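Galacto-N-biose/lacto-N-biose I transporter substrate-binding protein (Bifidobacterium longum, PDB 2Z8E) binds galacto-N-biose, and probably lacto-N-biose as well, outside the cell and probably hands them to its ABC transporter for uptake. Local coordinates at residues A[21-26]-A[77-82]; A[129-134]-A[249-254]; A[175-180]-A[228-233]. One frame throughout, in Å; residues are numbered along the deposited sequence.

Overall arrangement
Three contacts line one site, occupied here by galactose linked to N-acetylgalactosamine. Interaction 1 pairs strands 16-22 and 77-81, and interaction 2 pairs strands 121-137 and 246-250 of the same mixed sheet; their centres lie about 17 Å apart. Interaction 3, between the residues just before helix 178-187 and the loop before helix 233-240, is centred about 14 Å from interaction 2 and about 20 Å from interaction 1. Along the chain interaction 1 closes first, and interaction 3 is nested inside the loop closed by interaction 2. A salt bridge, Arg230 to Glu253, joins those two. All three reach the N-acetylgalactosamine and the first two the galactose, so separate parts of the fold grip one disaccharide.

Interaction 1. Residues A[21-26]-A[77-82]; sequences MHRLPD and LAQVGY. With GAL (beta-D-galactopyranose), chain C; NGA (2-acetamido-2-deoxy-beta-D-galactopyranose), chain B.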
# COMPACT_ATOMS: atom_id res chain seq x y z
N MET A 21 -16.60 7.73 0.63
CA MET A 21 -15.36 8.50 0.81
C MET A 21 -14.15 7.62 0.45
O MET A 21 -13.98 6.54 0.99
CB MET A 21 -15.21 8.98 2.26
CG MET A 21 -14.21 10.15 2.43
SD MET A 21 -13.60 10.42 4.11
CE MET A 21 -15.12 10.57 5.04
N HIS A 22 -13.31 8.11 -0.44
CA HIS A 22 -12.15 7.35 -0.90
C HIS A 22 -10.88 8.19 -0.77
O HIS A 22 -10.94 9.42 -0.51
CB HIS A 22 -12.36 6.95 -2.35
CG HIS A 22 -12.33 8.11 -3.28
ND1 HIS A 22 -11.17 8.56 -3.85
CD2 HIS A 22 -13.31 8.96 -3.67
CE1 HIS A 22 -11.43 9.63 -4.59
NE2 HIS A 22 -12.73 9.88 -4.51
N ARG A 23 -9.72 7.57 -0.99
CA ARG A 23 -8.46 8.32 -1.00
C ARG A 23 -7.64 7.90 -2.22
O ARG A 23 -6.41 7.72 -2.19
CB ARG A 23 -7.71 8.23 0.35
CG ARG A 23 -7.44 6.83 0.96
CD ARG A 23 -6.78 7.00 2.34
NE ARG A 23 -6.57 5.76 3.12
CZ ARG A 23 -5.60 4.87 2.91
NH1 ARG A 23 -4.76 5.01 1.90
NH2 ARG A 23 -5.50 3.83 3.69
N LEU A 24 -8.36 7.73 -3.32
CA LEU A 24 -7.73 7.42 -4.58
C LEU A 24 -7.15 8.68 -5.19
O LEU A 24 -7.71 9.77 -4.98
CB LEU A 24 -8.73 6.72 -5.50
CG LEU A 24 -9.26 5.35 -4.99
CD1 LEU A 24 -10.12 4.76 -6.09
CD2 LEU A 24 -8.14 4.39 -4.63
N PRO A 25 -6.02 8.56 -5.92
CA PRO A 25 -5.29 9.77 -6.34
C PRO A 25 -6.10 10.80 -7.16
O PRO A 25 -5.98 11.99 -6.90
CB PRO A 25 -4.14 9.25 -7.20
CG PRO A 25 -4.49 7.77 -7.49
CD PRO A 25 -5.31 7.33 -6.32
N ASP A 26 -6.86 10.33 -8.16
CA ASP A 26 -7.58 11.23 -9.07
C ASP A 26 -6.68 12.25 -9.75
O ASP A 26 -7.04 13.44 -9.84
CB ASP A 26 -8.70 11.99 -8.32
CG ASP A 26 -10.03 11.21 -8.29
OD1 ASP A 26 -10.24 10.30 -9.13
OD2 ASP A 26 -10.89 11.53 -7.45
N LEU A 77 -19.89 4.18 2.80
CA LEU A 77 -18.73 3.43 2.36
C LEU A 77 -17.49 4.30 2.52
O LEU A 77 -17.51 5.48 2.20
CB LEU A 77 -18.85 3.02 0.89
CG LEU A 77 -19.94 2.03 0.46
CD1 LEU A 77 -20.19 2.14 -1.07
CD2 LEU A 77 -19.57 0.63 0.93
N ALA A 78 -16.40 3.70 3.00
CA ALA A 78 -15.11 4.40 3.01
C ALA A 78 -13.94 3.47 2.73
O ALA A 78 -13.96 2.30 3.14
CB ALA A 78 -14.91 5.11 4.37
N GLN A 79 -12.91 4.01 2.06
CA GLN A 79 -11.69 3.25 1.84
C GLN A 79 -10.98 2.97 3.18
O GLN A 79 -10.78 3.86 4.00
CB GLN A 79 -10.79 3.96 0.82
CG GLN A 79 -9.50 3.22 0.54
CD GLN A 79 -8.65 3.94 -0.44
OE1 GLN A 79 -9.11 4.86 -1.11
NE2 GLN A 79 -7.37 3.54 -0.55
N VAL A 80 -10.63 1.71 3.39
CA VAL A 80 -10.01 1.26 4.62
C VAL A 80 -8.89 0.29 4.23
O VAL A 80 -9.16 -0.76 3.67
CB VAL A 80 -11.03 0.57 5.50
CG1 VAL A 80 -10.39 0.01 6.75
CG2 VAL A 80 -12.14 1.57 5.87
N GLY A 81 -7.64 0.64 4.53
CA GLY A 81 -6.52 -0.26 4.24
C GLY A 81 -6.67 -1.63 4.90
O GLY A 81 -7.18 -1.74 6.00
N TYR A 82 -6.23 -2.69 4.25
CA TYR A 82 -6.20 -3.99 4.94
C TYR A 82 -5.54 -3.85 6.31
O TYR A 82 -6.05 -4.37 7.32
CB TYR A 82 -5.46 -5.04 4.10
CG TYR A 82 -6.11 -5.25 2.74
CD1 TYR A 82 -7.51 -5.45 2.61
CD2 TYR A 82 -5.32 -5.23 1.57
CE1 TYR A 82 -8.09 -5.64 1.33
CE2 TYR A 82 -5.90 -5.43 0.32
CZ TYR A 82 -7.27 -5.63 0.20
OH TYR A 82 -7.77 -5.76 -1.11
C1 GAL C . -2.44 3.67 -1.10
C2 GAL C . -3.30 2.45 -0.77
C3 GAL C . -3.62 1.69 -2.06
C4 GAL C . -4.20 2.62 -3.13
C5 GAL C . -3.23 3.80 -3.38
C6 GAL C . -3.89 4.89 -4.22
O2 GAL C . -2.70 1.63 0.20
O3 GAL C . -4.50 0.67 -1.67
O4 GAL C . -5.45 3.13 -2.63
O5 GAL C . -3.06 4.41 -2.11
O6 GAL C . -2.93 5.65 -4.93
C1 NGA B . 0.72 6.27 1.49
C2 NGA B . -0.56 5.39 1.51
C3 NGA B . -1.07 5.22 0.08
C4 NGA B . -1.15 6.56 -0.70
C5 NGA B . 0.14 7.37 -0.56
C6 NGA B . 0.02 8.75 -1.19
C7 NGA B . -1.12 3.50 2.97
C8 NGA B . -0.69 2.17 3.50
N2 NGA B . -0.27 4.07 2.12
O1 NGA B . 1.02 6.58 2.82
O3 NGA B . -2.32 4.49 0.07
O4 NGA B . -2.32 7.31 -0.27
O5 NGA B . 0.47 7.50 0.83
O6 NGA B . -0.09 8.65 -2.64
O7 NGA B . -2.19 4.04 3.31
O HOH W 1 -8.48 4.69 5.06
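Gln79 reaches across to the backbone of Arg23 just where strand 16-22 ends. The tight part of the contact is the parallel pairing behind it: Met21 N bonds to Leu77 O (2.9 Å), and Gln79 N returns a bond of the same length to Met21 O. Ala78 CA adds a CH...O contact to that oxygen, and the CB atoms of Met21 and Ala78 lie on one face of the sheet, where helix 61-71 covers them. Gln79 then stands fully extended, CG anti to the backbone N (chi1 -180°), which carries its amide to the loop. Its OE1 takes the N-H of Arg23 at 2.8 Å, the donor standing 37° out of the carbonyl plane. Arg23 CG packs 3.3 Å from the same OE1. The other arm of the amide, NE2, gives a weak bond to galactose O4 (2.9 Å) and another bond to Ser290.

Towards the sugar the segments are joined less directly, by a water and weak ligand bonds. The Arg23 guanidinium has Gln79 NE2 over one face, 3.8 Å above its plane, while a water in that plane joins Arg23 NE to Gln79 O. NH1 makes two weak bonds to the N-acetylgalactosamine, to O3 and to the acetamido O7, both 3.1 Å. A salt bridge from NH2 to Glu84 probably helps to fix its rotation. Pro25 CD approaches galactose O6 at 3.2 Å. Polar side chains near or just beyond the C-terminal ends of adjacent parallel strands thus meet the ligand, as in the sugar sites of periplasmic-binding-protein folds.

Interaction 2. Residues A[129-134]-A[249-254]; sequences TGPLVY and AAAWEA. With GAL (beta-D-galactopyranose), chain C; NGA (2-acetamido-2-deoxy-beta-D-galactopyranose), chain B.
A first torsion of 46° sets Trp252 CG between its own backbone N and carbonyl carbon, and chi2 of -102° turns the indole broadside to the sugar, its pyrrole edge towards Gly130. Gly130 CA meets this edge near the ring plane, 3.9 Å from Trp252 CD1. Val133 CG2 takes the similar place on its own residue, which brings it to 3.4 Å from Ala249 O.

The backbones run antiparallel. Val133 and Ala249 form a hydrogen-bonded pair: Val133 N meets Ala249 O at 2.8 Å in a nearly straight bond. Ala249 N meets Val133 O at 2.9 Å. Next to it, Leu132 and Ala250 are a non-hydrogen-bonded pair, with Leu132 CD2 lying against the backbone of 249-250. As the second strand turns off, Ala251 N still reaches Pro131 O at 3.0 Å, and Ala251 CB rests on Pro131 CG. Within the turn, Glu253 OE2 receives Ala250 N from above the carboxylate plane, tying the turn back to the strand.

Trp252, carried on this turn, offers its indole as a platform. Ala250 CB backs one face of the indole, offset toward the rim; galactose C1 lies over the centre of the opposite face, 3.7 Å from the plane, a CH-pi type of sugar stacking. Trp252 CH2 extends to C3 of the N-acetylgalactosamine at 3.5 Å, while NE1 bonds to Asp287 O.

Around this pair of strands, helix 347-356 packs on Pro131, Val133 and Ala251, helix 178-187 touches Leu132 and Glu253, and strand 269-272 pairs with strand 121-137 at Tyr134.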
# COMPACT_ATOMS: atom_id res chain seq x y z
N THR A 129 -4.41 -4.57 -4.33
CA THR A 129 -3.33 -5.13 -3.53
C THR A 129 -2.06 -4.34 -3.74
O THR A 129 -1.92 -3.71 -4.81
CB THR A 129 -3.08 -6.64 -3.83
OG1 THR A 129 -2.68 -6.81 -5.19
CG2 THR A 129 -4.34 -7.47 -3.50
N GLY A 130 -1.15 -4.38 -2.76
CA GLY A 130 0.06 -3.59 -2.79
C GLY A 130 1.40 -4.31 -2.72
O GLY A 130 2.21 -4.01 -1.84
N PRO A 131 1.67 -5.21 -3.66
CA PRO A 131 2.97 -5.90 -3.64
C PRO A 131 4.16 -4.94 -3.89
O PRO A 131 4.10 -4.07 -4.74
CB PRO A 131 2.85 -6.89 -4.78
CG PRO A 131 1.84 -6.19 -5.77
CD PRO A 131 0.83 -5.64 -4.82
N LEU A 132 5.22 -5.11 -3.13
CA LEU A 132 6.44 -4.32 -3.30
C LEU A 132 7.25 -4.83 -4.48
O LEU A 132 7.44 -6.05 -4.63
CB LEU A 132 7.25 -4.33 -2.00
CG LEU A 132 6.64 -3.41 -0.91
CD1 LEU A 132 7.15 -3.76 0.47
CD2 LEU A 132 6.95 -1.91 -1.24
N VAL A 133 7.71 -3.91 -5.34
CA VAL A 133 8.53 -4.23 -6.50
C VAL A 133 9.68 -3.23 -6.56
O VAL A 133 9.84 -2.42 -5.66
CB VAL A 133 7.71 -4.21 -7.83
CG1 VAL A 133 6.69 -5.38 -7.91
CG2 VAL A 133 6.97 -2.84 -8.03
N TYR A 134 10.47 -3.31 -7.61
CA TYR A 134 11.64 -2.47 -7.83
C TYR A 134 11.49 -1.71 -9.15
O TYR A 134 11.39 -2.35 -10.22
CB TYR A 134 12.93 -3.35 -7.88
CG TYR A 134 14.21 -2.55 -7.91
CD1 TYR A 134 14.52 -1.68 -6.87
CD2 TYR A 134 15.10 -2.66 -8.98
CE1 TYR A 134 15.74 -0.92 -6.87
CE2 TYR A 134 16.34 -1.96 -8.98
CZ TYR A 134 16.63 -1.05 -7.94
OH TYR A 134 17.83 -0.33 -7.93
N ALA A 249 9.30 0.22 -4.66
CA ALA A 249 8.06 0.94 -4.74
C ALA A 249 6.94 -0.04 -4.56
O ALA A 249 7.02 -1.20 -5.02
CB ALA A 249 7.91 1.70 -6.13
N ALA A 250 5.86 0.42 -3.95
CA ALA A 250 4.62 -0.35 -4.00
C ALA A 250 4.09 -0.29 -5.44
O ALA A 250 4.28 0.71 -6.15
CB ALA A 250 3.60 0.23 -3.02
N ALA A 251 3.40 -1.35 -5.89
CA ALA A 251 2.96 -1.41 -7.30
C ALA A 251 2.04 -0.25 -7.69
O ALA A 251 2.14 0.20 -8.84
CB ALA A 251 2.31 -2.75 -7.65
N TRP A 252 1.17 0.18 -6.75
CA TRP A 252 0.18 1.27 -6.99
C TRP A 252 0.89 2.65 -7.20
O TRP A 252 0.26 3.64 -7.61
CB TRP A 252 -0.92 1.35 -5.89
CG TRP A 252 -0.42 1.27 -4.47
CD1 TRP A 252 -0.45 0.17 -3.63
CD2 TRP A 252 0.24 2.31 -3.73
NE1 TRP A 252 0.13 0.47 -2.41
CE2 TRP A 252 0.58 1.77 -2.46
CE3 TRP A 252 0.60 3.66 -4.03
CZ2 TRP A 252 1.24 2.52 -1.50
CZ3 TRP A 252 1.26 4.40 -3.05
CH2 TRP A 252 1.58 3.83 -1.82
N GLU A 253 2.20 2.69 -6.92
CA GLU A 253 3.00 3.92 -7.16
C GLU A 253 3.21 4.24 -8.62
O GLU A 253 3.56 5.39 -8.93
CB GLU A 253 4.39 3.83 -6.47
CG GLU A 253 4.30 3.89 -4.95
CD GLU A 253 5.68 4.08 -4.30
OE1 GLU A 253 6.40 5.02 -4.73
OE2 GLU A 253 6.03 3.29 -3.38
N ALA A 254 2.98 3.30 -9.54
CA ALA A 254 3.39 3.55 -10.94
C ALA A 254 2.97 4.92 -11.56
O ALA A 254 3.84 5.67 -11.98
CB ALA A 254 3.07 2.39 -11.86
C1 GAL C . -2.44 3.67 -1.10
C2 GAL C . -3.30 2.45 -0.77
C3 GAL C . -3.62 1.69 -2.06
C4 GAL C . -4.20 2.62 -3.13
C5 GAL C . -3.23 3.80 -3.38
C6 GAL C . -3.89 4.89 -4.22
O2 GAL C . -2.70 1.63 0.20
O3 GAL C . -4.50 0.67 -1.67
O4 GAL C . -5.45 3.13 -2.63
O5 GAL C . -3.06 4.41 -2.11
O6 GAL C . -2.93 5.65 -4.93
C1 NGA B . 0.72 6.27 1.49
C2 NGA B . -0.56 5.39 1.51
C3 NGA B . -1.07 5.22 0.08
C4 NGA B . -1.15 6.56 -0.70
C5 NGA B . 0.14 7.37 -0.56
C6 NGA B . 0.02 8.75 -1.19
C7 NGA B . -1.12 3.50 2.97
C8 NGA B . -0.69 2.17 3.50
N2 NGA B . -0.27 4.07 2.12
O1 NGA B . 1.02 6.58 2.82
O3 NGA B . -2.32 4.49 0.07
O4 NGA B . -2.32 7.31 -0.27
O5 NGA B . 0.47 7.50 0.83
O6 NGA B . -0.09 8.65 -2.64
O7 NGA B . -2.19 4.04 3.31

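Interaction 3. Residues A[175-180]-A[228-233]; sequences PDEAGN and NPRWDP. With NGA (2-acetamido-2-deoxy-beta-D-galactopyranose), chain B.
Hydrogen bonds carry most of the contact between Asp176 and Glu177 and the turn Pro229-Asp232. The Asp176 carboxylate takes two successive backbone N-H groups of this type I turn: Arg230 N reaches OD1 at 3.0 Å, on the syn side, and Trp231 N reaches OD2 at 3.2 Å, along its syn lone pair and almost straight. Asp176 CG sits between its backbone N and carbonyl carbon (chi1 56°), and this rotation lays the carboxylate against the turn. Closing the turn itself, Asp232 N bonds to Pro229 O.

Glu177 bends at its second torsion (chi2 -65°) to bring its carboxylate to the indole edge. Trp231 NE1 bonds to OE2 at 2.6 Å, with the oxygen in the ring plane, and the carboxylate stands nearly perpendicular to that ring (87°). The same OE2 accepts O1 of the N-acetylgalactosamine at 2.7 Å. The other carboxylate oxygen of Glu177, OE1, is held by Asn180 ND2 from within the same segment, so both ends of the carboxylate are gripped and its rotation is restricted.

Van der Waals packing supplies the rest. Pro229 CB lies against the Asp176 carboxylate, 3.4 Å from OD2, and Glu177 CG touches Arg230 CB. Trp231 is sandwiched: Arg230 CG lies over the centre of one face, and C6 of the N-acetylgalactosamine is 3.5 Å above the opposite one, offset toward the rim. Trp231 CZ2 comes to 3.4 Å from C5 of that sugar. The guanidinium of Arg230 continues past the ring to a salt bridge with Glu253.

An aromatic ring against the C5-C6 side of a sugar, with an acidic side chain taking a sugar hydroxyl nearby, is a familiar pattern of carbohydrate-binding sites, here formed at the reducing-end sugar.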
# COMPACT_ATOMS: atom_id res chain seq x y z
N PRO A 175 11.84 7.72 5.02
CA PRO A 175 11.52 7.63 6.42
C PRO A 175 10.06 7.88 6.72
O PRO A 175 9.56 7.36 7.72
CB PRO A 175 12.41 8.72 7.06
CG PRO A 175 12.71 9.69 5.95
CD PRO A 175 12.74 8.86 4.70
N ASP A 176 9.38 8.66 5.88
CA ASP A 176 7.94 8.92 6.11
C ASP A 176 7.03 7.71 5.69
O ASP A 176 5.79 7.73 5.89
CB ASP A 176 7.51 10.16 5.36
CG ASP A 176 7.81 10.06 3.90
OD1 ASP A 176 8.65 9.20 3.54
OD2 ASP A 176 7.22 10.84 3.12
N GLU A 177 7.65 6.69 5.08
CA GLU A 177 6.94 5.48 4.65
C GLU A 177 7.47 4.22 5.32
O GLU A 177 7.08 3.11 4.93
CB GLU A 177 7.00 5.32 3.11
CG GLU A 177 6.00 6.24 2.34
CD GLU A 177 4.54 5.88 2.62
OE1 GLU A 177 4.25 4.66 2.70
OE2 GLU A 177 3.69 6.79 2.75
N ALA A 178 8.33 4.37 6.33
CA ALA A 178 8.92 3.18 6.97
C ALA A 178 7.85 2.25 7.53
O ALA A 178 7.99 1.04 7.48
CB ALA A 178 9.87 3.54 8.04
N GLY A 179 6.79 2.83 8.09
CA GLY A 179 5.67 2.07 8.65
C GLY A 179 4.97 1.14 7.67
O GLY A 179 4.55 0.05 8.02
N ASN A 180 4.85 1.57 6.43
CA ASN A 180 4.11 0.85 5.41
C ASN A 180 5.07 0.02 4.54
O ASN A 180 4.80 -1.15 4.21
CB ASN A 180 3.34 1.84 4.53
CG ASN A 180 2.32 2.69 5.32
OD1 ASN A 180 1.70 2.22 6.26
ND2 ASN A 180 2.16 3.95 4.90
N ASN A 228 15.37 11.68 1.10
CA ASN A 228 14.19 12.53 0.98
C ASN A 228 12.92 11.78 1.32
O ASN A 228 12.70 10.69 0.80
CB ASN A 228 14.07 13.07 -0.43
CG ASN A 228 15.33 13.72 -0.89
OD1 ASN A 228 15.88 13.38 -1.93
ND2 ASN A 228 15.84 14.63 -0.08
N PRO A 229 12.06 12.39 2.15
CA PRO A 229 10.78 11.74 2.43
C PRO A 229 10.00 11.62 1.11
O PRO A 229 10.07 12.52 0.25
CB PRO A 229 10.11 12.69 3.43
CG PRO A 229 11.25 13.53 3.96
CD PRO A 229 12.17 13.70 2.79
N ARG A 230 9.40 10.44 0.91
CA ARG A 230 8.68 10.07 -0.33
C ARG A 230 7.72 11.15 -0.89
O ARG A 230 7.64 11.35 -2.10
CB ARG A 230 7.84 8.79 -0.03
CG ARG A 230 7.09 8.19 -1.23
CD ARG A 230 7.96 7.98 -2.42
NE ARG A 230 7.21 7.46 -3.57
CZ ARG A 230 6.63 8.22 -4.52
NH1 ARG A 230 6.75 9.52 -4.49
NH2 ARG A 230 5.97 7.66 -5.54
N TRP A 231 6.94 11.73 0.01
CA TRP A 231 5.87 12.68 -0.34
C TRP A 231 6.33 14.15 -0.37
O TRP A 231 5.52 15.06 -0.65
CB TRP A 231 4.64 12.46 0.58
CG TRP A 231 4.28 11.01 0.59
CD1 TRP A 231 4.28 10.17 1.67
CD2 TRP A 231 3.98 10.20 -0.56
NE1 TRP A 231 3.99 8.87 1.25
CE2 TRP A 231 3.81 8.87 -0.11
CE3 TRP A 231 3.87 10.46 -1.93
CZ2 TRP A 231 3.50 7.81 -0.98
CZ3 TRP A 231 3.54 9.40 -2.80
CH2 TRP A 231 3.39 8.08 -2.31
N ASP A 232 7.62 14.38 -0.15
CA ASP A 232 8.20 15.75 -0.22
C ASP A 232 8.60 16.14 -1.61
O ASP A 232 9.00 15.29 -2.42
CB ASP A 232 9.41 15.95 0.73
CG ASP A 232 8.99 16.19 2.17
OD1 ASP A 232 7.78 16.04 2.49
OD2 ASP A 232 9.87 16.50 3.02
N PRO A 233 8.51 17.45 -1.93
CA PRO A 233 8.97 17.85 -3.23
C PRO A 233 10.42 17.44 -3.53
O PRO A 233 10.74 17.26 -4.68
CB PRO A 233 8.83 19.39 -3.20
CG PRO A 233 7.72 19.64 -2.20
CD PRO A 233 7.93 18.57 -1.15
C1 NGA B . 0.72 6.27 1.49
C2 NGA B . -0.56 5.39 1.51
C3 NGA B . -1.07 5.22 0.08
C4 NGA B . -1.15 6.56 -0.70
C5 NGA B . 0.14 7.37 -0.56
C6 NGA B . 0.02 8.75 -1.19
C7 NGA B . -1.12 3.50 2.97
C8 NGA B . -0.69 2.17 3.50
N2 NGA B . -0.27 4.07 2.12
O1 NGA B . 1.02 6.58 2.82
O3 NGA B . -2.32 4.49 0.07
O4 NGA B . -2.32 7.31 -0.27
O5 NGA B . 0.47 7.50 0.83
O6 NGA B . -0.09 8.65 -2.64
O7 NGA B . -2.19 4.04 3.31